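Local coordinates for HRDC domain-containing protein (Bifidobacterium adolescentis ATCC 15703, PDB 3CYM) that is of unknown function but probably binds nucleic acid and acts as a ribonuclease D-like 3'-5' exonuclease, at residues 125-130 and 384-389; 193-198 and 378-383. All coordinates share one frame; numbering follows the deposited sequence.

Interaction 1 of 2, residues 125-130 and 384-389; sequences ARLLGL and VEIVIK
Arg-126 meets Glu-385 and Ile-386 where the last turn of helix 121-127, in the 3'-5' exonuclease domain, comes up against the short helix 384-387 of the C-terminal HRDC-like domain. The contact is a helix-end interface between domains, with 213 Å² buried in total and a nearest CA pair, Leu-127 and Ile-386, 6.7 Å apart. The exonuclease side closes with a Schellman motif: Gly-129 takes a positive phi of 97°, and Leu-130 N bonds back to Ala-125 O at 2.8 Å.

The charged part is a salt bridge from Arg-126 NH1 to Glu-385 OE2. Its modelled length of 2.4 Å is doubtful, since it is unusually short and both side chains were deposited in two conformers. The carboxylate approaches near the guanidinium edge, but the two planes stand 66° apart, which is no flat, two-pronged pairing. A water links the same partners, donating to Glu-385 OE2 at 2.8 Å and accepting a weak bond from Arg-126 NH2.

The apolar part centres on Ile-386. Its CG1 lies over the middle of one guanidinium face, 3.4 Å above the plane, and its CD1 reaches Arg-126 CB at 3.7 Å, so the isoleucine meets both the base and the head of the arginine. Bends at chi2 (-81°) and chi3 fold the arginine chain and present that face to the isoleucine. Arg-126 also forms a cation-pi contact with Phe-133, and Pro-383 packs against it, while Ile-386 O is hydrogen-bonded to a glycerol, probably from the crystallisation liquor.

The other branch of the isoleucine serves Leu-127, whose side chain crosses it at about a right angle: Leu-127 CD2 touches Ile-386 CG2 at 3.7 Å.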
# COMPACT_ATOMS: atom_id res chain seq x y z
N ALA A 125 3.54 -13.36 10.34
CA ALA A 125 2.32 -13.55 11.15
C ALA A 125 1.22 -14.33 10.42
O ALA A 125 0.57 -15.18 11.02
CB ALA A 125 1.78 -12.21 11.63
N ARG A 126 1.05 -14.05 9.13
CA ARG A 126 0.07 -14.71 8.26
C ARG A 126 0.39 -16.19 8.07
O ARG A 126 -0.48 -17.05 8.20
CB ARG A 126 0.07 -14.08 6.86
CG ARG A 126 -0.06 -12.58 6.80
CD ARG A 126 -1.48 -12.14 6.93
NE ARG A 126 -2.26 -12.28 5.71
CZ ARG A 126 -3.21 -13.20 5.52
NH1 ARG A 126 -3.87 -13.24 4.37
NH2 ARG A 126 -3.49 -14.08 6.46
N LEU A 127 1.65 -16.48 7.74
CA LEU A 127 2.13 -17.87 7.61
C LEU A 127 1.90 -18.66 8.89
O LEU A 127 1.50 -19.82 8.84
CB LEU A 127 3.61 -17.92 7.22
CG LEU A 127 4.00 -17.61 5.77
CD1 LEU A 127 5.46 -17.25 5.75
CD2 LEU A 127 3.74 -18.79 4.85
N LEU A 128 2.14 -18.01 10.03
CA LEU A 128 1.88 -18.55 11.37
C LEU A 128 0.40 -18.74 11.68
O LEU A 128 0.04 -19.40 12.66
CB LEU A 128 2.50 -17.62 12.42
CG LEU A 128 3.80 -18.01 13.13
CD1 LEU A 128 4.57 -19.07 12.37
CD2 LEU A 128 4.66 -16.77 13.35
N GLY A 129 -0.46 -18.14 10.87
CA GLY A 129 -1.89 -18.33 11.00
C GLY A 129 -2.59 -17.25 11.77
O GLY A 129 -3.77 -17.40 12.10
N LEU A 130 -1.89 -16.15 12.07
CA LEU A 130 -2.51 -15.02 12.77
C LEU A 130 -3.55 -14.30 11.92
O LEU A 130 -3.24 -13.63 10.93
CB LEU A 130 -1.50 -14.01 13.34
CG LEU A 130 -0.64 -14.36 14.55
CD1 LEU A 130 -0.39 -13.07 15.32
CD2 LEU A 130 -1.28 -15.39 15.46
N VAL A 384 -5.71 -19.96 3.62
CA VAL A 384 -5.82 -20.46 2.25
C VAL A 384 -5.29 -19.47 1.19
O VAL A 384 -4.68 -19.88 0.20
CB VAL A 384 -7.26 -20.99 1.96
CG1 VAL A 384 -8.30 -19.90 2.10
CG2 VAL A 384 -7.35 -21.66 0.59
N GLU A 385 -5.47 -18.18 1.45
CA GLU A 385 -4.98 -17.15 0.54
C GLU A 385 -3.47 -17.00 0.59
O GLU A 385 -2.87 -16.52 -0.37
CB GLU A 385 -5.69 -15.80 0.75
CG GLU A 385 -5.24 -14.96 1.95
CD GLU A 385 -6.01 -13.63 2.06
OE1 GLU A 385 -6.85 -13.35 1.18
OE2 GLU A 385 -5.77 -12.88 3.02
N ILE A 386 -2.86 -17.43 1.70
CA ILE A 386 -1.40 -17.39 1.89
C ILE A 386 -0.70 -18.62 1.27
O ILE A 386 0.39 -18.49 0.69
CB ILE A 386 -1.05 -17.19 3.41
CG1 ILE A 386 -1.45 -15.78 3.87
CG2 ILE A 386 0.43 -17.43 3.73
CD1 ILE A 386 -0.62 -14.62 3.24
N VAL A 387 -1.35 -19.78 1.37
CA VAL A 387 -0.89 -21.04 0.74
C VAL A 387 -0.54 -20.84 -0.74
O VAL A 387 0.51 -21.27 -1.21
CB VAL A 387 -1.95 -22.18 0.91
CG1 VAL A 387 -1.55 -23.41 0.14
CG2 VAL A 387 -2.12 -22.54 2.37
N ILE A 388 -1.45 -20.18 -1.46
CA ILE A 388 -1.23 -19.71 -2.83
C ILE A 388 -2.26 -18.62 -3.12
O ILE A 388 -3.37 -18.67 -2.58
CB ILE A 388 -1.29 -20.86 -3.89
CG1 ILE A 388 -0.86 -20.36 -5.28
CG2 ILE A 388 -2.65 -21.56 -3.88
CD1 ILE A 388 -0.31 -21.42 -6.17
N LYS A 389 -1.88 -17.63 -3.94
CA LYS A 389 -2.77 -16.54 -4.33
C LYS A 389 -3.98 -17.06 -5.10
O LYS A 389 -3.82 -17.68 -6.15
CB LYS A 389 -2.05 -15.48 -5.16
CG LYS A 389 -2.87 -14.22 -5.38
CD LYS A 389 -2.09 -13.16 -6.13
CE LYS A 389 -2.99 -12.01 -6.55
NZ LYS A 389 -2.29 -11.15 -7.55
O HOH W 1 -6.51 -14.12 5.41

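Interaction 2 of 2, residues 193-198 and 378-383; sequences MEWAQE and EDTRTP
Trp-195 on helix 193-207 brings the six-membered end of its indole to Thr-380 and Thr-382, on either side of Arg-381 in the Schellman motif that closes helix 360-380 of the C-terminal HRDC-like domain. Arg-381 makes the turn with a positive phi of 53°, and its N bonds to Glu-378 O at 3.1 Å; Pro-383 then takes the N-cap position of helix 384-387. The tryptophan therefore meets the link between two consecutive helices. The backbones stay well apart, with the nearest CA atoms, Trp-195 and Thr-382, separated by 11.0 Å, and the long indole spans that gap.

Van der Waals contact carries the meeting, and only 99 Å² is buried. With CG beside the backbone N (chi1 -69°), the indole projects away from its helix and offers its edge to the turn. Thr-382 OG1 lies in the ring plane, 3.5 Å from Trp-195 CZ3, and Thr-380 CB sits near the same plane, 4.1 Å from Trp-195 CH2. Both approaches are thus edge-on, and each side chain crosses the indole obliquely. Trp-195 is further packed by a ring stack with Trp-419 and by Leu-127 and Leu-423.

Hydrogen bonding runs within the turn and does not cross to the indole. Thr-380 OG1 is bonded to Ile-376 O, one turn back in the helix, and this ties its hydroxyl to the helix end. Lys-192, just before helix 193-207, supplies a polar link between the same parts: its NZ bonds to Thr-380 O and, weakly, to Thr-382 OG1. The hydroxyl at the indole edge sends its own proton to the threonine two residues back, Thr-382 OG1 donating to Thr-380 OG1 at 2.8 Å.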
# COMPACT_ATOMS: atom_id res chain seq x y z
N MET A 193 9.97 -21.77 8.34
CA MET A 193 11.05 -20.79 8.22
C MET A 193 11.54 -20.60 6.78
O MET A 193 11.80 -19.47 6.37
CB MET A 193 12.21 -21.09 9.19
CG MET A 193 13.22 -19.95 9.45
SD MET A 193 12.66 -18.33 10.11
CE MET A 193 12.78 -17.32 8.65
N GLU A 194 11.64 -21.67 6.00
CA GLU A 194 12.05 -21.51 4.59
C GLU A 194 10.93 -20.95 3.70
O GLU A 194 11.21 -20.30 2.69
CB GLU A 194 12.71 -22.77 3.98
CG GLU A 194 12.09 -24.11 4.32
CD GLU A 194 12.65 -24.73 5.58
OE1 GLU A 194 11.87 -25.30 6.38
OE2 GLU A 194 13.88 -24.66 5.79
N TRP A 195 9.68 -21.20 4.10
CA TRP A 195 8.53 -20.59 3.44
C TRP A 195 8.61 -19.10 3.67
O TRP A 195 8.49 -18.33 2.71
CB TRP A 195 7.22 -21.08 4.07
CG TRP A 195 6.84 -22.51 3.87
CD1 TRP A 195 7.59 -23.52 3.35
CD2 TRP A 195 5.58 -23.09 4.23
NE1 TRP A 195 6.88 -24.69 3.35
CE2 TRP A 195 5.64 -24.45 3.89
CE3 TRP A 195 4.41 -22.58 4.81
CZ2 TRP A 195 4.56 -25.32 4.10
CZ3 TRP A 195 3.33 -23.44 5.01
CH2 TRP A 195 3.42 -24.79 4.66
N ALA A 196 8.81 -18.71 4.93
CA ALA A 196 9.01 -17.32 5.34
C ALA A 196 10.11 -16.64 4.52
O ALA A 196 9.86 -15.63 3.86
CB ALA A 196 9.30 -17.23 6.82
N GLN A 197 11.31 -17.23 4.53
CA GLN A 197 12.44 -16.70 3.77
C GLN A 197 12.14 -16.45 2.28
O GLN A 197 12.46 -15.37 1.77
CB GLN A 197 13.68 -17.59 3.95
CG GLN A 197 15.00 -16.94 3.53
CD GLN A 197 15.13 -15.50 4.03
OE1 GLN A 197 15.03 -15.23 5.23
NE2 GLN A 197 15.36 -14.58 3.11
N GLU A 198 11.49 -17.42 1.62
CA GLU A 198 11.07 -17.27 0.21
C GLU A 198 10.06 -16.14 -0.00
O GLU A 198 10.06 -15.48 -1.05
CB GLU A 198 10.44 -18.57 -0.31
CG GLU A 198 11.41 -19.69 -0.64
CD GLU A 198 10.77 -20.83 -1.41
OE1 GLU A 198 11.16 -22.00 -1.18
OE2 GLU A 198 9.88 -20.58 -2.24
N GLU A 378 -5.80 -26.23 5.87
CA GLU A 378 -6.11 -26.88 7.15
C GLU A 378 -4.97 -27.73 7.70
O GLU A 378 -4.54 -27.52 8.83
CB GLU A 378 -7.32 -27.79 6.98
CG GLU A 378 -8.61 -27.24 7.52
CD GLU A 378 -9.60 -28.34 7.86
OE1 GLU A 378 -10.20 -28.27 8.95
OE2 GLU A 378 -9.77 -29.28 7.04
N ASP A 379 -4.47 -28.66 6.89
CA ASP A 379 -3.45 -29.62 7.31
C ASP A 379 -2.11 -28.98 7.68
O ASP A 379 -1.34 -29.55 8.45
CB ASP A 379 -3.22 -30.68 6.24
CG ASP A 379 -4.48 -31.50 5.94
OD1 ASP A 379 -4.53 -32.13 4.86
OD2 ASP A 379 -5.42 -31.50 6.76
N THR A 380 -1.84 -27.79 7.14
CA THR A 380 -0.64 -27.03 7.48
C THR A 380 -0.92 -25.82 8.39
O THR A 380 0.02 -25.16 8.83
CB THR A 380 0.12 -26.55 6.22
OG1 THR A 380 -0.65 -25.53 5.56
CG2 THR A 380 0.39 -27.71 5.25
N ARG A 381 -2.20 -25.55 8.67
CA ARG A 381 -2.64 -24.40 9.47
C ARG A 381 -2.08 -23.06 8.95
O ARG A 381 -1.47 -22.28 9.69
CB ARG A 381 -2.37 -24.63 10.97
CG ARG A 381 -3.61 -25.09 11.73
CD ARG A 381 -3.28 -26.16 12.75
NE ARG A 381 -3.29 -27.50 12.16
CZ ARG A 381 -4.37 -28.27 12.05
NH1 ARG A 381 -4.27 -29.48 11.49
NH2 ARG A 381 -5.55 -27.86 12.51
N THR A 382 -2.29 -22.84 7.66
CA THR A 382 -1.88 -21.65 6.95
C THR A 382 -3.16 -21.12 6.29
O THR A 382 -3.94 -21.92 5.79
CB THR A 382 -0.85 -22.03 5.86
OG1 THR A 382 0.12 -22.93 6.39
CG2 THR A 382 -0.14 -20.80 5.31
N PRO A 383 -3.42 -19.80 6.36
CA PRO A 383 -4.57 -19.24 5.65
C PRO A 383 -4.55 -19.60 4.16
O PRO A 383 -3.48 -19.57 3.54
CB PRO A 383 -4.42 -17.73 5.85
CG PRO A 383 -3.66 -17.60 7.11
CD PRO A 383 -2.71 -18.76 7.12

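The centres of interactions 1 and 2 lie about 7 Å apart, on the same side of the chain's centre. Along the chain the order is 125-130, 193-198, 378-383, 384-389, which nests interaction 2 inside the loop closed by interaction 1. Helices 360-380 and 384-387 are consecutive, so one short connection of the C-terminal domain faces both helix 121-127 and helix 193-207. The two contacts also touch: Leu-127 CD2 is 3.8 Å from Trp-195 CE3, and the Lys-192 that serves interaction 2 is also hydrogen-bonded to Leu-127 O. Together they form one continuous junction between the exonuclease part and the C-terminal HRDC-like domain.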